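Local atomic coordinates of Lmo1499 protein (Listeria monocytogenes, PDB entry 4IIW), a protein that probably acts as a membrane-bound lytic transglycosylase that cuts nascent peptidoglycan strands internally and so ends their elongation. Residues B[230-235]-B[256-261]; B[243-248]-B[317-322]; B[222-227]-B[294-299]. All blocks are in the same frame, centred on the assembly; numbering follows the deposited sequence.

The three contacts lie in one YceG-like region and all bear on helix 219-232 or its neighbours. Interaction 1 holds Glu232, predicted to be important for catalytic activity. Interaction 2 lies about 10 Å away between centres and touches Glu232: Phe319 CZ is 3.6 Å from Glu232 OE2. Interaction 3, about 11 Å from interaction 1 between centres, packs the loop 294-299 on an earlier turn of the same helix. There the side chain of Ile297 lies about 7 Å from that of Glu232, between nearest atoms, and Ile297 CD1 lies 3.6 Å from Pro260 CB. Interactions 2 and 3 meet where Met225, a selenomethionine here, packs on Phe246.

Interaction 1: residues B[230-235]-B[256-261]; sequences EKEATE and LQTDPT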
ATOM      1  N   GLU B 230     -49.012 -28.699   2.377  1.00 58.73           N
ATOM      2  CA  GLU B 230     -47.545 -28.619   2.246  1.00 61.62           C
ATOM      3  C   GLU B 230     -46.938 -27.443   3.029  1.00 64.22           C
ATOM      4  O   GLU B 230     -46.050 -27.645   3.846  1.00 66.19           O
ATOM      5  CB  GLU B 230     -47.122 -28.507   0.780  1.00 59.79           C
ATOM      6  CG  GLU B 230     -45.599 -28.587   0.545  1.00 60.87           C
ATOM      7  CD  GLU B 230     -45.045 -30.004   0.645  1.00 64.76           C
ATOM      8  OE1 GLU B 230     -45.812 -30.956   0.410  1.00 62.63           O
ATOM      9  OE2 GLU B 230     -43.829 -30.173   0.929  1.00 68.40           O
ATOM     10  N   LYS B 231     -47.434 -26.229   2.794  1.00 65.37           N
ATOM     11  CA  LYS B 231     -46.888 -25.047   3.463  1.00 69.48           C
ATOM     12  C   LYS B 231     -47.137 -25.006   4.977  1.00 74.39           C
ATOM     13  O   LYS B 231     -46.482 -24.240   5.673  1.00 76.91           O
ATOM     14  CB  LYS B 231     -47.414 -23.745   2.833  1.00 68.49           C
ATOM     15  CG  LYS B 231     -47.104 -23.545   1.351  1.00 65.84           C
ATOM     16  CD  LYS B 231     -45.629 -23.688   1.014  1.00 65.77           C
ATOM     17  CE  LYS B 231     -44.728 -22.696   1.752  1.00 69.28           C
ATOM     18  NZ  LYS B 231     -43.272 -22.939   1.434  1.00 67.32           N
ATOM     19  N   GLU B 232     -48.064 -25.816   5.490  1.00 77.29           N
ATOM     20  CA  GLU B 232     -48.359 -25.829   6.939  1.00 82.46           C
ATOM     21  C   GLU B 232     -47.638 -26.921   7.745  1.00 86.49           C
ATOM     22  O   GLU B 232     -47.729 -26.942   8.965  1.00 89.25           O
ATOM     23  CB  GLU B 232     -49.875 -25.939   7.188  1.00 81.28           C
ATOM     24  CG  GLU B 232     -50.675 -24.644   6.977  1.00 81.83           C
ATOM     25  CD  GLU B 232     -50.507 -23.624   8.112  1.00 87.41           C
ATOM     26  OE1 GLU B 232     -49.421 -23.575   8.733  1.00 91.82           O
ATOM     27  OE2 GLU B 232     -51.465 -22.855   8.376  1.00 87.47           O
ATOM     28  N   ALA B 233     -46.914 -27.809   7.083  1.00 88.33           N
ATOM     29  CA  ALA B 233     -46.266 -28.901   7.783  1.00 92.66           C
ATOM     30  C   ALA B 233     -44.778 -28.700   7.928  1.00 97.29           C
ATOM     31  O   ALA B 233     -44.093 -28.387   6.955  1.00 96.40           O
ATOM     32  CB  ALA B 233     -46.523 -30.207   7.050  1.00 90.69           C
ATOM     33  N   THR B 234     -44.277 -28.864   9.147  1.00103.73           N
ATOM     34  CA  THR B 234     -42.846 -28.863   9.355  1.00109.29           C
ATOM     35  C   THR B 234     -42.462 -30.264   8.846  1.00110.94           C
ATOM     36  O   THR B 234     -43.333 -30.999   8.355  1.00108.78           O
ATOM     37  CB  THR B 234     -42.443 -28.600  10.831  1.00114.26           C
ATOM     38  OG1 THR B 234     -42.974 -29.623  11.686  1.00117.23           O
ATOM     39  CG2 THR B 234     -42.957 -27.231  11.292  1.00114.40           C
ATOM     40  N   GLU B 235     -41.199 -30.660   8.961  1.00115.91           N
ATOM     41  CA  GLU B 235     -40.776 -31.952   8.376  1.00117.78           C
ATOM     42  C   GLU B 235     -41.648 -33.142   8.842  1.00118.70           C
ATOM     43  O   GLU B 235     -42.503 -33.644   8.092  1.00115.69           O
ATOM     44  CB  GLU B 235     -39.272 -32.297   8.642  1.00122.28           C
ATOM     45  CG  GLU B 235     -38.242 -31.134   8.729  1.00125.25           C
ATOM     46  CD  GLU B 235     -37.964 -30.656  10.176  1.00130.90           C
ATOM     47  OE1 GLU B 235     -37.147 -29.724  10.353  1.00133.79           O
ATOM     48  OE2 GLU B 235     -38.536 -31.225  11.134  1.00131.77           O
ATOM     49  N   LEU B 256     -60.654 -21.396   6.332  1.00 63.31           N
ATOM     50  CA  LEU B 256     -59.416 -22.150   6.612  1.00 61.76           C
ATOM     51  C   LEU B 256     -58.379 -21.355   7.415  1.00 63.01           C
ATOM     52  O   LEU B 256     -57.601 -21.944   8.160  1.00 62.88           O
ATOM     53  CB  LEU B 256     -58.806 -22.687   5.322  1.00 59.26           C
ATOM     54  CG  LEU B 256     -59.743 -23.559   4.475  1.00 58.33           C
ATOM     55  CD1 LEU B 256     -59.013 -24.064   3.241  1.00 51.74           C
ATOM     56  CD2 LEU B 256     -60.334 -24.722   5.277  1.00 56.71           C
ATOM     57  N   GLN B 257     -58.373 -20.027   7.261  1.00 64.31           N
ATOM     58  CA  GLN B 257     -57.460 -19.142   8.010  1.00 66.36           C
ATOM     59  C   GLN B 257     -56.016 -19.662   8.063  1.00 66.44           C
ATOM     60  O   GLN B 257     -55.417 -19.736   9.138  1.00 68.56           O
ATOM     61  CB  GLN B 257     -57.992 -18.919   9.437  1.00 68.58           C
ATOM     62  CG  GLN B 257     -59.314 -18.131   9.500  1.00 69.44           C
ATOM     63  CD  GLN B 257     -59.901 -18.035  10.901  1.00 69.74           C
ATOM     64  OE1 GLN B 257     -59.594 -18.843  11.774  1.00 71.70           O
ATOM     65  NE2 GLN B 257     -60.774 -17.054  11.110  1.00 66.99           N
ATOM     66  N   THR B 258     -55.466 -20.006   6.901  1.00 63.78           N
ATOM     67  CA  THR B 258     -54.108 -20.518   6.820  1.00 63.78           C
ATOM     68  C   THR B 258     -53.179 -19.407   6.290  1.00 64.84           C
ATOM     69  O   THR B 258     -53.382 -18.893   5.183  1.00 63.87           O
ATOM     70  CB  THR B 258     -54.046 -21.824   5.963  1.00 61.52           C
ATOM     71  OG1 THR B 258     -52.729 -22.385   6.011  1.00 63.37           O
ATOM     72  CG2 THR B 258     -54.437 -21.575   4.529  1.00 58.30           C
ATOM     73  N   ASP B 259     -52.174 -19.045   7.106  1.00 66.90           N
ATOM     74  CA  ASP B 259     -51.217 -17.950   6.808  1.00 68.15           C
ATOM     75  C   ASP B 259     -50.534 -18.030   5.464  1.00 65.70           C
ATOM     76  O   ASP B 259     -50.452 -17.027   4.755  1.00 65.99           O
ATOM     77  CB  ASP B 259     -50.123 -17.840   7.893  1.00 71.42           C
ATOM     78  CG  ASP B 259     -50.646 -17.292   9.207  1.00 75.67           C
ATOM     79  OD1 ASP B 259     -51.875 -17.091   9.333  1.00 79.10           O
ATOM     80  OD2 ASP B 259     -49.825 -17.068  10.122  1.00 80.52           O
ATOM     81  N   PRO B 260     -50.013 -19.214   5.111  1.00 63.92           N
ATOM     82  CA  PRO B 260     -49.361 -19.327   3.825  1.00 60.94           C
ATOM     83  C   PRO B 260     -50.199 -18.802   2.661  1.00 59.78           C
ATOM     84  O   PRO B 260     -49.624 -18.305   1.679  1.00 59.84           O
ATOM     85  CB  PRO B 260     -49.128 -20.831   3.692  1.00 59.40           C
ATOM     86  CG  PRO B 260     -48.908 -21.287   5.063  1.00 61.71           C
ATOM     87  CD  PRO B 260     -49.861 -20.452   5.904  1.00 64.15           C
ATOM     88  N   THR B 261     -51.530 -18.916   2.748  1.00 58.70           N
ATOM     89  CA  THR B 261     -52.375 -18.424   1.660  1.00 58.15           C
ATOM     90  C   THR B 261     -52.374 -16.906   1.675  1.00 61.24           C
ATOM     91  O   THR B 261     -52.455 -16.276   0.621  1.00 60.78           O
ATOM     92  CB  THR B 261     -53.831 -18.986   1.677  1.00 57.23           C
ATOM     93  OG1 THR B 261     -54.553 -18.519   2.828  1.00 56.80           O
ATOM     94  CG2 THR B 261     -53.820 -20.519   1.626  1.00 55.22           C
TER
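Glu232 turns its CG beside its own backbone N (chi1 -77°) and bends again at chi2, which carries the carboxylate over to Thr258. Thr258 answers with OG1 anti to its backbone N (chi1 -174°). The two side chains run past each other in opposite directions. Glu232 sits near the C-terminal end of helix 219-232, a placement that recalls the catalytic glutamate of lysozyme-like enzymes, and is predicted to be important for activity. Thr258 lies just ahead of helix 259-265, so the contact joins two helix ends.

Its polar core is one hydrogen bond. Thr258 OG1 donates to Glu232 OE2 at 2.7 Å. It meets the oxygen on the anti side, 32° out of the carboxylate plane. Pro260 lies across the same carboxylate, with its CD 3.8 Å from Glu232 OE2. These neighbours probably limit how far the carboxylate can swing.

At the CB and CG of Pro260, Lys231 adds an apolar contact: Lys231 CB lies 3.5 Å from Pro260 CB. The lysine chain then bends away from 256-261, and its NZ bonds to Gly116 O. Asp259 sends its carboxylate to Tyr287 instead. The turn that presents Thr258 is itself tied down. Thr258 O accepts from Thr261 N at 3.1 Å and, in the carbonyl plane, from Thr261 OG1 at 2.7 Å.

Interaction 2: residues B[243-248]-B[317-322]; sequences ASVFYN and LYFLAN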
ATOM      1  N   ALA B 243     -54.624 -32.283   7.212  1.00 65.69           N
ATOM      2  CA  ALA B 243     -55.657 -32.387   6.197  1.00 64.99           C
ATOM      3  C   ALA B 243     -57.047 -32.534   6.824  1.00 66.36           C
ATOM      4  O   ALA B 243     -57.997 -31.896   6.372  1.00 66.38           O
ATOM      5  CB  ALA B 243     -55.372 -33.535   5.251  1.00 64.71           C
ATOM      6  N   SER B 244     -57.175 -33.334   7.880  1.00 68.60           N
ATOM      7  CA  SER B 244     -58.488 -33.541   8.484  1.00 70.77           C
ATOM      8  C   SER B 244     -59.048 -32.256   9.058  1.00 70.49           C
ATOM      9  O   SER B 244     -60.249 -32.026   8.990  1.00 71.23           O
ATOM     10  CB  SER B 244     -58.458 -34.607   9.563  1.00 73.91           C
ATOM     11  OG  SER B 244     -57.787 -34.146  10.708  1.00 80.34           O
ATOM     12  N   VAL B 245     -58.188 -31.422   9.635  1.00 70.16           N
ATOM     13  CA  VAL B 245     -58.646 -30.151  10.172  1.00 69.37           C
ATOM     14  C   VAL B 245     -59.288 -29.350   9.058  1.00 67.08           C
ATOM     15  O   VAL B 245     -60.423 -28.889   9.183  1.00 66.99           O
ATOM     16  CB  VAL B 245     -57.512 -29.313  10.751  1.00 69.91           C
ATOM     17  CG1 VAL B 245     -57.971 -27.887  10.949  1.00 68.89           C
ATOM     18  CG2 VAL B 245     -57.014 -29.910  12.051  1.00 73.15           C
ATOM     19  N   PHE B 246     -58.566 -29.199   7.957  1.00 64.86           N
ATOM     20  CA  PHE B 246     -59.085 -28.418   6.855  1.00 62.88           C
ATOM     21  C   PHE B 246     -60.401 -28.973   6.341  1.00 62.82           C
ATOM     22  O   PHE B 246     -61.358 -28.221   6.172  1.00 62.80           O
ATOM     23  CB  PHE B 246     -58.073 -28.272   5.735  1.00 60.55           C
ATOM     24  CG  PHE B 246     -56.879 -27.421   6.095  1.00 63.55           C
ATOM     25  CD1 PHE B 246     -57.039 -26.215   6.767  1.00 66.39           C
ATOM     26  CD2 PHE B 246     -55.605 -27.776   5.682  1.00 64.03           C
ATOM     27  CE1 PHE B 246     -55.946 -25.417   7.078  1.00 64.36           C
ATOM     28  CE2 PHE B 246     -54.520 -26.975   5.974  1.00 64.80           C
ATOM     29  CZ  PHE B 246     -54.698 -25.790   6.680  1.00 64.89           C
ATOM     30  N   TYR B 247     -60.478 -30.274   6.110  1.00 63.26           N
ATOM     31  CA  TYR B 247     -61.745 -30.828   5.655  1.00 63.89           C
ATOM     32  C   TYR B 247     -62.853 -30.544   6.688  1.00 66.05           C
ATOM     33  O   TYR B 247     -63.961 -30.129   6.325  1.00 66.20           O
ATOM     34  CB  TYR B 247     -61.637 -32.318   5.299  1.00 63.59           C
ATOM     35  CG  TYR B 247     -60.918 -32.557   3.976  1.00 61.99           C
ATOM     36  CD1 TYR B 247     -61.493 -32.160   2.770  1.00 61.34           C
ATOM     37  CD2 TYR B 247     -59.678 -33.194   3.926  1.00 62.58           C
ATOM     38  CE1 TYR B 247     -60.843 -32.369   1.550  1.00 59.56           C
ATOM     39  CE2 TYR B 247     -59.024 -33.418   2.708  1.00 58.86           C
ATOM     40  CZ  TYR B 247     -59.614 -32.997   1.528  1.00 61.24           C
ATOM     41  OH  TYR B 247     -58.980 -33.204   0.318  1.00 62.30           O
ATOM     42  N   ASN B 248     -62.543 -30.718   7.967  1.00 67.95           N
ATOM     43  CA  ASN B 248     -63.525 -30.470   9.012  1.00 70.08           C
ATOM     44  C   ASN B 248     -64.043 -29.050   8.934  1.00 70.84           C
ATOM     45  O   ASN B 248     -65.259 -28.827   8.978  1.00 72.26           O
ATOM     46  CB  ASN B 248     -62.954 -30.738  10.403  1.00 71.96           C
ATOM     47  CG  ASN B 248     -62.746 -32.210  10.681  1.00 71.99           C
ATOM     48  OD1 ASN B 248     -63.164 -33.062   9.908  1.00 68.68           O
ATOM     49  ND2 ASN B 248     -62.114 -32.516  11.809  1.00 73.43           N
ATOM     50  N   LEU B 317     -60.308 -29.210  14.875  1.00 79.44           N
ATOM     51  CA  LEU B 317     -60.646 -28.035  14.078  1.00 75.78           C
ATOM     52  C   LEU B 317     -59.575 -26.940  14.163  1.00 74.66           C
ATOM     53  O   LEU B 317     -59.682 -25.921  13.476  1.00 73.52           O
ATOM     54  CB  LEU B 317     -61.989 -27.456  14.543  1.00 78.18           C
ATOM     55  CG  LEU B 317     -63.222 -28.362  14.427  1.00 78.61           C
ATOM     56  CD1 LEU B 317     -64.452 -27.700  15.026  1.00 79.09           C
ATOM     57  CD2 LEU B 317     -63.465 -28.712  12.980  1.00 75.77           C
ATOM     58  N   TYR B 318     -58.562 -27.136  15.010  1.00 75.33           N
ATOM     59  CA  TYR B 318     -57.473 -26.163  15.165  1.00 74.45           C
ATOM     60  C   TYR B 318     -56.110 -26.868  15.257  1.00 72.66           C
ATOM     61  O   TYR B 318     -56.024 -28.036  15.631  1.00 75.46           O
ATOM     62  CB  TYR B 318     -57.678 -25.325  16.432  1.00 78.51           C
ATOM     63  CG  TYR B 318     -59.005 -24.603  16.512  1.00 80.60           C
ATOM     64  CD1 TYR B 318     -59.139 -23.290  16.064  1.00 81.09           C
ATOM     65  CD2 TYR B 318     -60.126 -25.231  17.052  1.00 84.48           C
ATOM     66  CE1 TYR B 318     -60.362 -22.629  16.131  1.00 81.90           C
ATOM     67  CE2 TYR B 318     -61.351 -24.580  17.130  1.00 84.93           C
ATOM     68  CZ  TYR B 318     -61.464 -23.283  16.669  1.00 85.07           C
ATOM     69  OH  TYR B 318     -62.684 -22.652  16.749  1.00 87.16           O
ATOM     70  N   PHE B 319     -55.046 -26.158  14.913  1.00107.72           N
ATOM     71  CA  PHE B 319     -53.711 -26.716  15.046  1.00105.41           C
ATOM     72  C   PHE B 319     -52.706 -25.605  15.226  1.00106.32           C
ATOM     73  O   PHE B 319     -52.886 -24.506  14.707  1.00106.10           O
ATOM     74  CB  PHE B 319     -53.339 -27.617  13.860  1.00105.01           C
ATOM     75  CG  PHE B 319     -53.239 -26.905  12.533  1.00102.99           C
ATOM     76  CD1 PHE B 319     -52.043 -26.330  12.125  1.00104.15           C
ATOM     77  CD2 PHE B 319     -54.327 -26.850  11.673  1.00100.18           C
ATOM     78  CE1 PHE B 319     -51.939 -25.691  10.892  1.00105.69           C
ATOM     79  CE2 PHE B 319     -54.230 -26.214  10.447  1.00102.49           C
ATOM     80  CZ  PHE B 319     -53.029 -25.633  10.056  1.00104.58           C
ATOM     81  N   LEU B 320     -51.664 -25.893  15.996  1.00107.17           N
ATOM     82  CA  LEU B 320     -50.605 -24.929  16.246  1.00110.48           C
ATOM     83  C   LEU B 320     -49.261 -25.636  16.351  1.00112.63           C
ATOM     84  O   LEU B 320     -49.129 -26.634  17.063  1.00111.99           O
ATOM     85  CB  LEU B 320     -50.877 -24.147  17.532  1.00111.69           C
ATOM     86  CG  LEU B 320     -49.904 -22.997  17.819  1.00116.01           C
ATOM     87  CD1 LEU B 320     -49.932 -21.968  16.686  1.00116.39           C
ATOM     88  CD2 LEU B 320     -50.237 -22.345  19.156  1.00117.71           C
ATOM     89  N   ALA B 321     -48.274 -25.118  15.629  1.00116.05           N
ATOM     90  CA  ALA B 321     -46.928 -25.662  15.655  1.00120.37           C
ATOM     91  C   ALA B 321     -46.079 -24.771  16.545  1.00125.16           C
ATOM     92  O   ALA B 321     -46.130 -23.545  16.416  1.00127.22           O
ATOM     93  CB  ALA B 321     -46.348 -25.706  14.250  1.00123.20           C
ATOM     94  N   ASN B 322     -45.319 -25.372  17.462  1.00127.72           N
ATOM     95  CA  ASN B 322     -44.430 -24.592  18.329  1.00133.20           C
ATOM     96  C   ASN B 322     -43.507 -23.695  17.531  1.00138.68           C
ATOM     97  O   ASN B 322     -42.884 -24.128  16.557  1.00140.85           O
ATOM     98  CB  ASN B 322     -43.562 -25.482  19.248  1.00136.56           C
ATOM     99  CG  ASN B 322     -44.140 -25.652  20.653  1.00135.52           C
ATOM    100  OD1 ASN B 322     -45.119 -25.002  21.036  1.00132.36           O
ATOM    101  ND2 ASN B 322     -43.494 -26.504  21.445  1.00138.04           N
TER
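Leu317, just before strand 318-321, reaches back to helix 239-251 and sets its CD2 3.3 Å from Asn248 CB. Asn248 ND2 bonds to Ser314 O and Tyr316 O, which ties the helix to the chain before the strand. Leu317 O faces Val245 CG1 at 3.6 Å and accepts from Arg249 NE. Tyr318 points away, and its ring meets His337.

In Phe319, CG lies between the backbone N and the carbonyl carbon (chi1 65°), which lays one edge of the ring (CD2, CE2, CZ) along Val245 and Phe246. Val245 CG1 lies at that edge, 3.9 Å from Phe319 CD2. The edge of Phe319 points toward the face of Phe246 in an offset edge-to-face pair, centroids 5.6 Å apart, planes at 85° and the two CZ atoms 3.8 Å apart. Phe319 also packs on Glu232, so the pair borders the probable active site.

The strand pairs in an antiparallel hairpin with 328-331, whose Phe330 touches Phe319. The N-to-C directions of the short segments are 144° apart, nearer antiparallel than parallel, with axes 8.8 Å apart at closest. The contact is carbon packing; hydrogen bonds from Arg249 and Asn248 at its margin help hold the strand's start to the helix.

Interaction 3: residues B[222-227]-B[294-299]; sequences FLTMSS and PGPISN
Thr224 and Pro296 are the nearest backbone pair, with CA atoms 3.9 Å apart, and Ser227 and Ser298 follow at 5.5 Å. The first segment is a regular turn and a half of helix 219-232. The second has no regular structure: Gly295 is fully extended, the chain bends at Ile297, and Ser298 is extended again.

The Pro296 ring lies against the helix backbone. Its CG is 3.8 Å from Leu223 CB, and its CD is 3.3 Å from Thr224 OG1. That hydroxyl bonds to His220 O, one turn back. The loop 294-299 leads toward helix 302-309 and lies along one face of helix 219-232, on turns before Glu232, a residue predicted to be important for activity in this YceG-like family.

Ser227 makes the polar link. Its OG sits between the backbone N and the carbonyl carbon (chi1 65°), facing the loop. Ile297 N donates to it at 3.2 Å, with a nearly straight N-H...O angle of 162°. The same OG donates to Thr224 O at 2.6 Å, so two bonds hold this buried oxygen. Ser227 CB packs on Ser298 O. Beyond it, Asn299 OD1 accepts from Tyr117 N, and its ND2 donates to Leu176 O.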
ATOM      1  N   PHE B 222     -57.576 -30.941  -5.848  1.00 52.67           N
ATOM      2  CA  PHE B 222     -56.595 -31.857  -5.280  1.00 52.99           C
ATOM      3  C   PHE B 222     -55.271 -31.169  -5.011  1.00 51.36           C
ATOM      4  O   PHE B 222     -54.743 -31.243  -3.915  1.00 52.04           O
ATOM      5  CB  PHE B 222     -56.378 -33.025  -6.245  1.00 53.20           C
ATOM      6  CG  PHE B 222     -55.227 -33.922  -5.885  1.00 52.72           C
ATOM      7  CD1 PHE B 222     -55.146 -34.507  -4.635  1.00 51.22           C
ATOM      8  CD2 PHE B 222     -54.273 -34.258  -6.844  1.00 52.85           C
ATOM      9  CE1 PHE B 222     -54.107 -35.369  -4.317  1.00 53.85           C
ATOM     10  CE2 PHE B 222     -53.240 -35.121  -6.543  1.00 52.81           C
ATOM     11  CZ  PHE B 222     -53.152 -35.679  -5.270  1.00 56.42           C
ATOM     12  N   LEU B 223     -54.741 -30.494  -6.017  1.00 50.24           N
ATOM     13  CA  LEU B 223     -53.466 -29.811  -5.857  1.00 49.84           C
ATOM     14  C   LEU B 223     -53.583 -28.600  -4.953  1.00 50.59           C
ATOM     15  O   LEU B 223     -52.597 -28.201  -4.331  1.00 50.90           O
ATOM     16  CB  LEU B 223     -52.867 -29.431  -7.217  1.00 49.04           C
ATOM     17  CG  LEU B 223     -52.539 -30.649  -8.091  1.00 45.52           C
ATOM     18  CD1 LEU B 223     -52.092 -30.208  -9.472  1.00 44.47           C
ATOM     19  CD2 LEU B 223     -51.479 -31.488  -7.413  1.00 42.15           C
ATOM     20  N   THR B 224     -54.779 -28.026  -4.849  1.00 51.29           N
ATOM     21  CA  THR B 224     -54.976 -26.886  -3.966  1.00 51.10           C
ATOM     22  C   THR B 224     -54.823 -27.338  -2.505  1.00 52.42           C
ATOM     23  O   THR B 224     -54.026 -26.747  -1.730  1.00 52.47           O
ATOM     24  CB  THR B 224     -56.324 -26.234  -4.208  1.00 51.86           C
ATOM     25  OG1 THR B 224     -56.365 -25.735  -5.553  1.00 51.87           O
ATOM     26  CG2 THR B 224     -56.544 -25.085  -3.236  1.00 51.55           C
HETATM   27  N   MSE B 225     -55.566 -28.383  -2.124  1.00 52.47           N
HETATM   28  CA  MSE B 225     -55.439 -28.935  -0.763  1.00 53.50           C
HETATM   29  C   MSE B 225     -54.052 -29.348  -0.471  1.00 52.49           C
HETATM   30  O   MSE B 225     -53.535 -29.070   0.597  1.00 53.47           O
HETATM   31  CB  MSE B 225     -56.292 -30.181  -0.529  1.00 54.59           C
HETATM   32  CG  MSE B 225     -57.425 -29.951   0.374  1.00 57.90           C
HETATM   33 SE   MSE B 225     -56.901 -29.457   2.188  0.78 53.03          SE
HETATM   34  CE  MSE B 225     -58.751 -29.215   2.707  1.00 57.85           C
ATOM     35  N   SER B 226     -53.464 -30.074  -1.402  1.00 51.90           N
ATOM     36  CA  SER B 226     -52.113 -30.548  -1.204  1.00 53.56           C
ATOM     37  C   SER B 226     -51.204 -29.389  -0.837  1.00 53.71           C
ATOM     38  O   SER B 226     -50.447 -29.507   0.111  1.00 55.70           O
ATOM     39  CB  SER B 226     -51.598 -31.267  -2.451  1.00 52.77           C
ATOM     40  OG  SER B 226     -52.365 -32.428  -2.689  1.00 53.48           O
ATOM     41  N   SER B 227     -51.326 -28.263  -1.545  1.00 52.34           N
ATOM     42  CA  SER B 227     -50.442 -27.118  -1.303  1.00 54.30           C
ATOM     43  C   SER B 227     -50.624 -26.447   0.058  1.00 56.97           C
ATOM     44  O   SER B 227     -49.629 -26.081   0.707  1.00 58.45           O
ATOM     45  CB  SER B 227     -50.571 -26.056  -2.402  1.00 52.90           C
ATOM     46  OG  SER B 227     -51.855 -25.487  -2.392  1.00 53.31           O
ATOM     47  N   PRO B 294     -58.650 -20.094  -4.920  1.00 54.07           N
ATOM     48  CA  PRO B 294     -58.938 -20.382  -6.333  1.00 54.52           C
ATOM     49  C   PRO B 294     -57.994 -21.384  -7.010  1.00 53.26           C
ATOM     50  O   PRO B 294     -58.316 -21.911  -8.070  1.00 53.93           O
ATOM     51  CB  PRO B 294     -58.805 -19.007  -7.022  1.00 56.14           C
ATOM     52  CG  PRO B 294     -58.776 -18.009  -5.943  1.00 57.33           C
ATOM     53  CD  PRO B 294     -58.251 -18.696  -4.716  1.00 56.00           C
ATOM     54  N   GLY B 295     -56.823 -21.591  -6.427  1.00 52.38           N
ATOM     55  CA  GLY B 295     -55.844 -22.534  -6.941  1.00 51.24           C
ATOM     56  C   GLY B 295     -54.772 -22.786  -5.889  1.00 51.43           C
ATOM     57  O   GLY B 295     -54.817 -22.213  -4.799  1.00 52.15           O
ATOM     58  N   PRO B 296     -53.820 -23.668  -6.194  1.00 51.14           N
ATOM     59  CA  PRO B 296     -52.726 -23.982  -5.288  1.00 51.48           C
ATOM     60  C   PRO B 296     -51.844 -22.779  -5.038  1.00 52.20           C
ATOM     61  O   PRO B 296     -51.834 -21.850  -5.862  1.00 53.66           O
ATOM     62  CB  PRO B 296     -51.921 -25.032  -6.070  1.00 51.25           C
ATOM     63  CG  PRO B 296     -52.898 -25.623  -7.013  1.00 48.96           C
ATOM     64  CD  PRO B 296     -53.829 -24.549  -7.375  1.00 51.14           C
ATOM     65  N   ILE B 297     -51.099 -22.811  -3.930  1.00 51.60           N
ATOM     66  CA  ILE B 297     -50.157 -21.739  -3.585  1.00 53.25           C
ATOM     67  C   ILE B 297     -48.690 -22.195  -3.700  1.00 54.66           C
ATOM     68  O   ILE B 297     -47.763 -21.459  -3.342  1.00 57.51           O
ATOM     69  CB  ILE B 297     -50.406 -21.193  -2.179  1.00 53.69           C
ATOM     70  CG1 ILE B 297     -50.202 -22.287  -1.123  1.00 54.49           C
ATOM     71  CG2 ILE B 297     -51.801 -20.609  -2.107  1.00 51.55           C
ATOM     72  CD1 ILE B 297     -50.164 -21.751   0.333  1.00 56.16           C
ATOM     73  N   SER B 298     -48.491 -23.417  -4.190  1.00 53.12           N
ATOM     74  CA  SER B 298     -47.158 -23.978  -4.372  1.00 54.01           C
ATOM     75  C   SER B 298     -47.315 -25.382  -4.924  1.00 51.96           C
ATOM     76  O   SER B 298     -48.434 -25.827  -5.133  1.00 52.12           O
ATOM     77  CB  SER B 298     -46.415 -24.065  -3.035  1.00 54.68           C
ATOM     78  OG  SER B 298     -47.009 -25.058  -2.223  1.00 53.31           O
ATOM     79  N   ASN B 299     -46.202 -26.075  -5.161  1.00 51.86           N
ATOM     80  CA  ASN B 299     -46.262 -27.480  -5.565  1.00 50.80           C
ATOM     81  C   ASN B 299     -46.215 -28.336  -4.287  1.00 50.65           C
ATOM     82  O   ASN B 299     -46.029 -27.799  -3.205  1.00 50.18           O
ATOM     83  CB  ASN B 299     -45.172 -27.850  -6.575  1.00 52.17           C
ATOM     84  CG  ASN B 299     -43.783 -27.582  -6.073  1.00 53.83           C
ATOM     85  OD1 ASN B 299     -43.569 -27.279  -4.890  1.00 57.29           O
ATOM     86  ND2 ASN B 299     -42.821 -27.700  -6.969  1.00 50.28           N
TER